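Local coordinates for protein arginine decarboxylase (Campylobacter jejuni subsp. jejuni, PDB 3NZP) that probably catalyses the pyridoxal 5'-phosphate-dependent decarboxylation of arginine to agmatine, a step in polyamine biosynthesis, at residues 445-449 with 527-533; 330-336 with 510-516; 184-188 with 246-251. One frame throughout, in Å; residues are numbered along the deposited sequence.

Contact 1. Residues 445-449 with 527-533; sequences SLFQS and HNLFTHP
Phe-447 and His-527 mark the nearest backbone approach of two irregular loops, 445-449 and 527-533, with their CA atoms 6.1 Å apart. Their side chains run side by side in the same direction, and the rings form an offset face-to-face stack: the centroids are 4.3 Å apart and the planes are inclined by 22°. The overlap is toward the rim, where Phe-447 CD2 lies 3.8 Å from His-527 ND1. Next in sequence, Gln-448 puts its CG anti to the backbone N (chi1 171°) and bends at the following bond, which lays its amide along the backbone of Phe-530 to His-532. Gln-448 NE2 comes within 3.2 Å of Phe-530 O, and Gln-448 OE1 is equally close to His-532 N, yet the angles are too poor for either to count as a hydrogen bond. Two smaller contacts lie nearby: Ser-445 CB is 4.2 Å from Phe-530 CB, and Ser-449 OG rests 3.7 Å from Pro-533 CG. His-532 is held from both nitrogens. Its ND1 donates to Pro-533 O (2.7 Å), in the carbonyl plane and on a lone pair, while NE2 is bonded to Glu-521, a pairing that could favour a charged imidazole. Beyond the stack, His-527 packs on Lys-86 of the second subunit, and its side chain is about 7 Å from a bound pyridoxal phosphate and from Cys-483, the predicted proton donor. The chemistry therefore joins the loops by ring stacking and van der Waals packing, with no directed polar bond between the two segments, next to a cofactor site at the subunit interface.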
loop_
_atom_site.group_PDB
_atom_site.type_symbol
_atom_site.label_atom_id
_atom_site.label_comp_id
_atom_site.label_asym_id
_atom_site.label_seq_id
_atom_site.Cartn_x
_atom_site.Cartn_y
_atom_site.Cartn_z
ATOM N N SER B 445 -0.574 12.606 -4.751
ATOM C CA SER B 445 -0.913 11.215 -5.009
ATOM C C SER B 445 -1.607 10.596 -3.791
ATOM O O SER B 445 -1.078 10.649 -2.673
ATOM C CB SER B 445 0.366 10.437 -5.367
ATOM O OG SER B 445 0.082 9.115 -5.807
ATOM N N LEU B 446 -2.797 10.029 -4.012
ATOM C CA LEU B 446 -3.578 9.379 -2.948
ATOM C C LEU B 446 -3.040 7.980 -2.639
ATOM O O LEU B 446 -3.651 7.219 -1.891
ATOM C CB LEU B 446 -5.060 9.275 -3.342
ATOM C CG LEU B 446 -5.950 10.493 -3.049
ATOM C CD1 LEU B 446 -7.317 10.308 -3.680
ATOM C CD2 LEU B 446 -6.087 10.677 -1.545
ATOM N N PHE B 447 -1.902 7.647 -3.239
ATOM C CA PHE B 447 -1.258 6.366 -3.018
ATOM C C PHE B 447 0.097 6.624 -2.404
ATOM O O PHE B 447 0.637 5.785 -1.694
ATOM C CB PHE B 447 -1.086 5.608 -4.332
ATOM C CG PHE B 447 -2.357 5.004 -4.849
ATOM C CD1 PHE B 447 -3.401 5.816 -5.287
ATOM C CD2 PHE B 447 -2.533 3.621 -4.857
ATOM C CE1 PHE B 447 -4.599 5.261 -5.723
ATOM C CE2 PHE B 447 -3.729 3.055 -5.291
ATOM C CZ PHE B 447 -4.765 3.878 -5.722
ATOM N N GLN B 448 0.646 7.798 -2.683
ATOM C CA GLN B 448 1.951 8.152 -2.159
ATOM C C GLN B 448 1.894 8.679 -0.736
ATOM O O GLN B 448 2.452 8.065 0.172
ATOM C CB GLN B 448 2.632 9.184 -3.060
ATOM C CG GLN B 448 3.920 9.775 -2.476
ATOM C CD GLN B 448 5.050 8.756 -2.312
ATOM O OE1 GLN B 448 6.001 8.987 -1.557
ATOM N NE2 GLN B 448 4.958 7.640 -3.024
ATOM N N SER B 449 1.219 9.803 -0.531
ATOM C CA SER B 449 1.153 10.392 0.800
ATOM C C SER B 449 0.047 9.854 1.683
ATOM O O SER B 449 0.084 10.034 2.896
ATOM C CB SER B 449 0.998 11.903 0.699
ATOM O OG SER B 449 2.021 12.453 -0.100
ATOM N N HIS B 527 2.923 5.077 -6.487
ATOM C CA HIS B 527 2.213 4.582 -7.664
ATOM C C HIS B 527 2.898 4.861 -9.017
ATOM O O HIS B 527 3.904 4.220 -9.347
ATOM C CB HIS B 527 0.784 5.118 -7.654
ATOM C CG HIS B 527 -0.219 4.137 -8.161
ATOM N ND1 HIS B 527 -0.247 2.821 -7.752
ATOM C CD2 HIS B 527 -1.225 4.275 -9.053
ATOM C CE1 HIS B 527 -1.227 2.189 -8.374
ATOM N NE2 HIS B 527 -1.836 3.049 -9.170
ATOM N N ASN B 528 2.378 5.799 -9.806
ATOM C CA ASN B 528 2.987 6.097 -11.107
ATOM C C ASN B 528 4.311 6.839 -10.969
ATOM O O ASN B 528 4.515 7.879 -11.592
ATOM C CB ASN B 528 2.028 6.922 -11.976
ATOM C CG ASN B 528 0.782 6.146 -12.373
ATOM O OD1 ASN B 528 -0.124 6.684 -13.017
ATOM N ND2 ASN B 528 0.733 4.874 -11.995
ATOM N N LEU B 529 5.210 6.289 -10.157
ATOM C CA LEU B 529 6.536 6.866 -9.906
ATOM C C LEU B 529 6.511 8.235 -9.239
ATOM O O LEU B 529 7.541 8.905 -9.182
ATOM C CB LEU B 529 7.363 6.938 -11.202
ATOM C CG LEU B 529 7.910 5.596 -11.695
ATOM C CD1 LEU B 529 8.660 5.738 -13.012
ATOM C CD2 LEU B 529 8.822 5.035 -10.614
ATOM N N PHE B 530 5.351 8.659 -8.738
ATOM C CA PHE B 530 5.277 9.957 -8.064
ATOM C C PHE B 530 6.018 9.806 -6.743
ATOM O O PHE B 530 5.479 9.254 -5.784
ATOM C CB PHE B 530 3.816 10.378 -7.806
ATOM C CG PHE B 530 3.063 10.773 -9.049
ATOM C CD1 PHE B 530 2.205 9.878 -9.676
ATOM C CD2 PHE B 530 3.246 12.031 -9.615
ATOM C CE1 PHE B 530 1.541 10.230 -10.860
ATOM C CE2 PHE B 530 2.588 12.394 -10.798
ATOM C CZ PHE B 530 1.737 11.491 -11.420
ATOM N N THR B 531 7.260 10.280 -6.696
ATOM C CA THR B 531 8.064 10.154 -5.479
ATOM C C THR B 531 7.603 11.045 -4.339
ATOM O O THR B 531 6.797 11.957 -4.528
ATOM C CB THR B 531 9.557 10.459 -5.740
ATOM O OG1 THR B 531 9.721 11.851 -6.056
ATOM C CG2 THR B 531 10.084 9.593 -6.885
ATOM N N HIS B 532 8.127 10.760 -3.151
ATOM C CA HIS B 532 7.780 11.511 -1.951
ATOM C C HIS B 532 7.837 13.007 -2.288
ATOM O O HIS B 532 8.778 13.475 -2.929
ATOM C CB HIS B 532 8.756 11.135 -0.824
ATOM C CG HIS B 532 8.404 11.707 0.515
ATOM N ND1 HIS B 532 8.003 13.016 0.687
ATOM C CD2 HIS B 532 8.481 11.173 1.760
ATOM C CE1 HIS B 532 7.856 13.265 1.976
ATOM N NE2 HIS B 532 8.141 12.164 2.649
ATOM N N PRO B 533 6.806 13.763 -1.894
ATOM C CA PRO B 533 6.779 15.196 -2.178
ATOM C C PRO B 533 7.806 15.954 -1.355
ATOM O O PRO B 533 8.380 15.407 -0.422
ATOM C CB PRO B 533 5.337 15.585 -1.836
ATOM C CG PRO B 533 4.972 14.629 -0.764
ATOM C CD PRO B 533 5.553 13.329 -1.255
#

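Contact 2. Residues 330-336 with 510-516; sequences AVLIAPV and FLGFFLV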
loop_
_atom_site.group_PDB
_atom_site.type_symbol
_atom_site.label_atom_id
_atom_site.label_comp_id
_atom_site.label_asym_id
_atom_site.label_seq_id
_atom_site.Cartn_x
_atom_site.Cartn_y
_atom_site.Cartn_z
ATOM N N ALA B 330 2.410 16.099 11.003
ATOM C CA ALA B 330 2.554 16.365 9.573
ATOM C C ALA B 330 1.285 16.715 8.819
ATOM O O ALA B 330 0.241 16.070 8.970
ATOM C CB ALA B 330 3.204 15.173 8.911
ATOM N N VAL B 331 1.392 17.727 7.968
ATOM C CA VAL B 331 0.261 18.157 7.160
ATOM C C VAL B 331 0.679 18.068 5.706
ATOM O O VAL B 331 1.768 18.518 5.343
ATOM C CB VAL B 331 -0.135 19.603 7.474
ATOM C CG1 VAL B 331 -1.360 19.975 6.661
ATOM C CG2 VAL B 331 -0.407 19.766 8.963
ATOM N N LEU B 332 -0.180 17.477 4.879
ATOM C CA LEU B 332 0.109 17.346 3.457
ATOM C C LEU B 332 -0.684 18.393 2.689
ATOM O O LEU B 332 -1.893 18.265 2.537
ATOM C CB LEU B 332 -0.274 15.943 2.973
ATOM C CG LEU B 332 0.216 15.503 1.584
ATOM C CD1 LEU B 332 -0.660 16.073 0.501
ATOM C CD2 LEU B 332 1.660 15.943 1.412
ATOM N N ILE B 333 -0.008 19.438 2.226
ATOM C CA ILE B 333 -0.664 20.503 1.466
ATOM C C ILE B 333 -0.512 20.249 -0.028
ATOM O O ILE B 333 0.585 19.938 -0.504
ATOM C CB ILE B 333 -0.041 21.883 1.761
ATOM C CG1 ILE B 333 -0.378 22.322 3.180
ATOM C CG2 ILE B 333 -0.501 22.897 0.733
ATOM C CD1 ILE B 333 0.591 21.799 4.205
ATOM N N ALA B 334 -1.607 20.389 -0.767
ATOM C CA ALA B 334 -1.582 20.183 -2.215
ATOM C C ALA B 334 -2.490 21.190 -2.908
ATOM O O ALA B 334 -3.662 21.312 -2.570
ATOM C CB ALA B 334 -2.025 18.773 -2.543
ATOM N N PRO B 335 -1.954 21.939 -3.885
ATOM C CA PRO B 335 -2.737 22.939 -4.618
ATOM C C PRO B 335 -3.737 22.313 -5.597
ATOM O O PRO B 335 -3.469 21.267 -6.188
ATOM C CB PRO B 335 -1.658 23.760 -5.324
ATOM C CG PRO B 335 -0.618 22.752 -5.622
ATOM C CD PRO B 335 -0.547 21.948 -4.335
ATOM N N VAL B 336 -4.891 22.951 -5.766
ATOM C CA VAL B 336 -5.893 22.422 -6.680
ATOM C C VAL B 336 -5.514 22.784 -8.106
ATOM O O VAL B 336 -5.516 23.955 -8.462
ATOM C CB VAL B 336 -7.290 22.998 -6.420
ATOM C CG1 VAL B 336 -8.314 22.233 -7.250
ATOM C CG2 VAL B 336 -7.634 22.913 -4.949
ATOM N N PHE B 510 -5.393 25.922 -2.053
ATOM C CA PHE B 510 -4.691 24.772 -1.490
ATOM C C PHE B 510 -5.543 23.943 -0.523
ATOM O O PHE B 510 -6.332 24.476 0.259
ATOM C CB PHE B 510 -3.429 25.221 -0.743
ATOM C CG PHE B 510 -2.454 25.976 -1.587
ATOM C CD1 PHE B 510 -2.558 27.348 -1.731
ATOM C CD2 PHE B 510 -1.414 25.314 -2.231
ATOM C CE1 PHE B 510 -1.634 28.059 -2.505
ATOM C CE2 PHE B 510 -0.487 26.015 -3.007
ATOM C CZ PHE B 510 -0.596 27.389 -3.144
ATOM N N LEU B 511 -5.371 22.631 -0.582
ATOM C CA LEU B 511 -6.085 21.743 0.310
ATOM C C LEU B 511 -5.101 21.166 1.319
ATOM O O LEU B 511 -3.907 21.027 1.039
ATOM C CB LEU B 511 -6.762 20.619 -0.470
ATOM C CG LEU B 511 -7.970 21.073 -1.278
ATOM C CD1 LEU B 511 -8.655 19.865 -1.889
ATOM C CD2 LEU B 511 -8.935 21.832 -0.371
ATOM N N GLY B 512 -5.609 20.843 2.501
ATOM C CA GLY B 512 -4.758 20.288 3.528
ATOM C C GLY B 512 -5.263 18.956 4.037
ATOM O O GLY B 512 -6.446 18.792 4.343
ATOM N N PHE B 513 -4.364 17.987 4.116
ATOM C CA PHE B 513 -4.723 16.675 4.616
ATOM C C PHE B 513 -3.980 16.526 5.929
ATOM O O PHE B 513 -2.746 16.490 5.948
ATOM C CB PHE B 513 -4.289 15.637 3.616
ATOM C CG PHE B 513 -4.876 15.848 2.260
ATOM C CD1 PHE B 513 -6.086 15.245 1.910
ATOM C CD2 PHE B 513 -4.233 16.660 1.331
ATOM C CE1 PHE B 513 -6.641 15.444 0.654
ATOM C CE2 PHE B 513 -4.779 16.865 0.074
ATOM C CZ PHE B 513 -5.989 16.255 -0.266
ATOM N N PHE B 514 -4.733 16.452 7.025
ATOM C CA PHE B 514 -4.136 16.365 8.354
ATOM C C PHE B 514 -4.039 14.983 9.002
ATOM O O PHE B 514 -4.668 14.030 8.559
ATOM C CB PHE B 514 -4.867 17.330 9.298
ATOM C CG PHE B 514 -4.841 18.770 8.833
ATOM C CD1 PHE B 514 -5.558 19.158 7.699
ATOM C CD2 PHE B 514 -4.057 19.728 9.498
ATOM C CE1 PHE B 514 -5.490 20.475 7.216
ATOM C CE2 PHE B 514 -3.976 21.055 9.023
ATOM C CZ PHE B 514 -4.698 21.430 7.880
ATOM N N LEU B 515 -3.221 14.893 10.049
ATOM C CA LEU B 515 -3.052 13.650 10.787
ATOM C C LEU B 515 -2.456 12.582 9.909
ATOM O O LEU B 515 -2.644 11.383 10.123
ATOM C CB LEU B 515 -4.410 13.189 11.308
ATOM C CG LEU B 515 -4.909 13.867 12.585
ATOM C CD1 LEU B 515 -4.539 15.332 12.648
ATOM C CD2 LEU B 515 -6.411 13.680 12.632
ATOM N N VAL B 516 -1.699 13.033 8.931
ATOM C CA VAL B 516 -1.090 12.133 7.980
ATOM C C VAL B 516 0.358 11.796 8.364
ATOM O O VAL B 516 1.103 11.205 7.585
ATOM C CB VAL B 516 -1.176 12.786 6.600
ATOM C CG1 VAL B 516 -0.178 13.926 6.500
ATOM C CG2 VAL B 516 -1.003 11.755 5.540
HETATM O O HOH W 1 -1.701 17.069 10.639
#
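Val-331 holds CG1 anti to the backbone N (chi1 -177°), and Phe-514 turns its CG anti to the carbonyl carbon; the methyl thus lies over one face of the ring, 3.8 Å from CG1 to the Phe-514 centroid and 16° off the normal, a CH-pi contact. Leu-332 and Phe-513 run alongside each other, with Leu-332 CD1 3.7 Å from Phe-513 CD2 and the Leu-332 carbonyl oxygen in plane at the ring edge. The face carrying Ile-333 and Pro-335 receives Phe-510, whose CE2 meets Pro-335 CB. Beneath the side chains the strands are antiparallel, their short axes at 154°. Leu-332 with Phe-513 and Ala-334 with Leu-511 are hydrogen-bonded pairs, each closed by two N-H...O bonds; the straightest runs from Leu-332 N to Phe-513 O (2.9 Å). A water bridges Ala-330 O and Leu-515 N, 2.7 Å from each. Phe-513 stacks on Phe-444, and helix 31-40 packs against Ile-333, Phe-510 and Phe-514. Strands 47-50 and 438-442 also pair with 330-341, building the mixed beta sheet that stands apart from the barrel. Four backbone bonds fix the register, apolar side chains bury both faces, and a water satisfies Ala-330 O and Leu-515 N.

Contact 3. Residues 184-188 with 246-251; sequences VRLHS and KALNEA
Glu-250 grips the last residues of the segment 184-188 with both carboxylate oxygens. OE2 of Glu-250 accepts the backbone N-H of His-187 at 2.7 Å, nearly straight (162° at the hydrogen) and through the syn lone pair. OE1 of Glu-250 takes the hydroxyl of Ser-188, whose OG lies 2.8 Å away on the anti side and 29° out of the carboxylate plane. Two partners at different oxygens restrict rotation of the carboxylate. The glutamate reaches them because its CG is anti to the backbone N (chi1 -177°) and the chain stays extended beyond it, carrying the acid straight off the helix.

Leu-186 slides past this side chain in the opposite direction. Its CD1 meets Ala-247 CB at 3.5 Å, its CD2 lies 4.2 Å from Ala-251 CB, and CD2 also runs alongside the carboxylate, 3.5 Å from Glu-250 OE2. The two alanines stand one helical turn apart, so the branched end of the leucine straddles that turn. On the exposed side, Lys-246 bends at three successive bonds and brings CE to 3.6 Å from Ser-188 OG.

In the next shell, Arg-402 of the second subunit forms a salt bridge with Glu-250 OE2, which would help to hold the acid charged. Leu-186 and Ala-247 both pack on Leu-234, beside the cofactor-binding His-233, and a backbone bond joins Val-184 to His-231.

The loop follows barrel strand 179-183, and helix 242-260 comes after the neighbouring strand 227-231. The contact thus packs the loop after one barrel strand on the helix that follows the neighbouring strand, within the closed, eight-stranded parallel TIM barrel that binds pyridoxal phosphate in this decarboxylase family.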
loop_
_atom_site.group_PDB
_atom_site.type_symbol
_atom_site.label_atom_id
_atom_site.label_comp_id
_atom_site.label_asym_id
_atom_site.label_seq_id
_atom_site.Cartn_x
_atom_site.Cartn_y
_atom_site.Cartn_z
ATOM N N VAL B 184 3.473 -11.799 26.266
ATOM C CA VAL B 184 2.442 -12.739 26.657
ATOM C C VAL B 184 1.336 -12.898 25.620
ATOM O O VAL B 184 0.930 -11.938 24.976
ATOM C CB VAL B 184 1.825 -12.329 27.999
ATOM C CG1 VAL B 184 2.923 -12.273 29.065
ATOM C CG2 VAL B 184 1.134 -10.991 27.866
ATOM N N ARG B 185 0.867 -14.129 25.458
ATOM C CA ARG B 185 -0.204 -14.442 24.531
ATOM C C ARG B 185 -1.490 -14.176 25.311
ATOM O O ARG B 185 -1.736 -14.833 26.316
ATOM C CB ARG B 185 -0.118 -15.917 24.144
ATOM C CG ARG B 185 -1.196 -16.414 23.210
ATOM C CD ARG B 185 -0.866 -16.068 21.773
ATOM N NE ARG B 185 0.306 -16.792 21.265
ATOM C CZ ARG B 185 0.317 -18.086 20.953
ATOM N NH1 ARG B 185 1.434 -18.648 20.498
ATOM N NH2 ARG B 185 -0.787 -18.814 21.095
ATOM N N LEU B 186 -2.300 -13.208 24.883
ATOM C CA LEU B 186 -3.554 -12.906 25.585
ATOM C C LEU B 186 -4.725 -13.734 25.070
ATOM O O LEU B 186 -4.892 -13.905 23.868
ATOM C CB LEU B 186 -3.913 -11.419 25.454
ATOM C CG LEU B 186 -2.993 -10.393 26.116
ATOM C CD1 LEU B 186 -3.581 -9.016 25.946
ATOM C CD2 LEU B 186 -2.818 -10.703 27.591
ATOM N N HIS B 187 -5.541 -14.251 25.981
ATOM C CA HIS B 187 -6.696 -15.037 25.573
ATOM C C HIS B 187 -7.921 -14.151 25.418
ATOM O O HIS B 187 -9.020 -14.652 25.190
ATOM C CB HIS B 187 -6.987 -16.153 26.581
ATOM C CG HIS B 187 -6.462 -17.496 26.165
ATOM N ND1 HIS B 187 -6.805 -18.663 26.813
ATOM C CD2 HIS B 187 -5.626 -17.857 25.161
ATOM C CE1 HIS B 187 -6.206 -19.686 26.226
ATOM N NE2 HIS B 187 -5.484 -19.223 25.221
ATOM N N SER B 188 -7.724 -12.836 25.531
ATOM C CA SER B 188 -8.819 -11.870 25.406
ATOM C C SER B 188 -9.050 -11.449 23.955
ATOM O O SER B 188 -8.104 -11.225 23.199
ATOM C CB SER B 188 -8.543 -10.623 26.263
ATOM O OG SER B 188 -8.532 -10.905 27.659
ATOM N N LYS B 246 -9.904 -5.416 29.093
ATOM C CA LYS B 246 -9.951 -6.860 29.212
ATOM C C LYS B 246 -8.526 -7.401 29.158
ATOM O O LYS B 246 -8.169 -8.321 29.894
ATOM C CB LYS B 246 -10.778 -7.450 28.075
ATOM C CG LYS B 246 -12.256 -7.582 28.391
ATOM C CD LYS B 246 -12.566 -8.905 29.111
ATOM C CE LYS B 246 -12.032 -10.153 28.347
ATOM N NZ LYS B 246 -12.476 -10.329 26.912
ATOM N N ALA B 247 -7.722 -6.800 28.283
ATOM C CA ALA B 247 -6.333 -7.188 28.086
ATOM C C ALA B 247 -5.479 -6.864 29.296
ATOM O O ALA B 247 -4.788 -7.716 29.837
ATOM C CB ALA B 247 -5.769 -6.475 26.868
ATOM N N LEU B 248 -5.525 -5.607 29.706
ATOM C CA LEU B 248 -4.745 -5.157 30.826
ATOM C C LEU B 248 -4.990 -6.037 32.044
ATOM O O LEU B 248 -4.048 -6.436 32.731
ATOM C CB LEU B 248 -5.082 -3.705 31.124
ATOM C CG LEU B 248 -4.239 -3.039 32.206
ATOM C CD1 LEU B 248 -2.745 -3.204 31.910
ATOM C CD2 LEU B 248 -4.628 -1.567 32.286
ATOM N N ASN B 249 -6.253 -6.363 32.294
ATOM C CA ASN B 249 -6.620 -7.204 33.431
ATOM C C ASN B 249 -5.940 -8.575 33.382
ATOM O O ASN B 249 -5.307 -9.004 34.345
ATOM C CB ASN B 249 -8.129 -7.382 33.462
ATOM C CG ASN B 249 -8.687 -7.191 34.831
ATOM O OD1 ASN B 249 -8.373 -7.945 35.743
ATOM N ND2 ASN B 249 -9.518 -6.167 34.996
ATOM N N GLU B 250 -6.085 -9.261 32.256
ATOM C CA GLU B 250 -5.486 -10.572 32.082
ATOM C C GLU B 250 -3.977 -10.476 32.258
ATOM O O GLU B 250 -3.385 -11.255 32.998
ATOM C CB GLU B 250 -5.799 -11.107 30.691
ATOM C CG GLU B 250 -5.275 -12.488 30.443
ATOM C CD GLU B 250 -5.552 -12.970 29.034
ATOM O OE1 GLU B 250 -6.686 -12.757 28.545
ATOM O OE2 GLU B 250 -4.642 -13.573 28.427
ATOM N N ALA B 251 -3.358 -9.511 31.582
ATOM C CA ALA B 251 -1.916 -9.319 31.664
ATOM C C ALA B 251 -1.483 -9.002 33.094
ATOM O O ALA B 251 -0.465 -9.511 33.572
ATOM C CB ALA B 251 -1.483 -8.209 30.716
#

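From the N terminus, contact 3 comes first and closes a loop of 57 residues within the barrel domain, tying the loop after strand 179-183 to helix 242-260. It is complete before contact 2 opens at strand 330-341. Contact 2 spans 173 residues, including helices 357-368, 374-392 and 399-420; contact 1 spans 77. The two cross: 330-336 is followed by 445-449, then 510-516 and finally 527-533. They also touch, Ser-449 CB packing on Leu-332 CG and Ser-449 O on Val-516 CG2, so the mixed sheet and the loops near the cofactor site form one continuous region. Contact 3 stands apart, about 25 Å from contact 2 between nearest atoms, although contacts 1 and 3 both meet the second subunit.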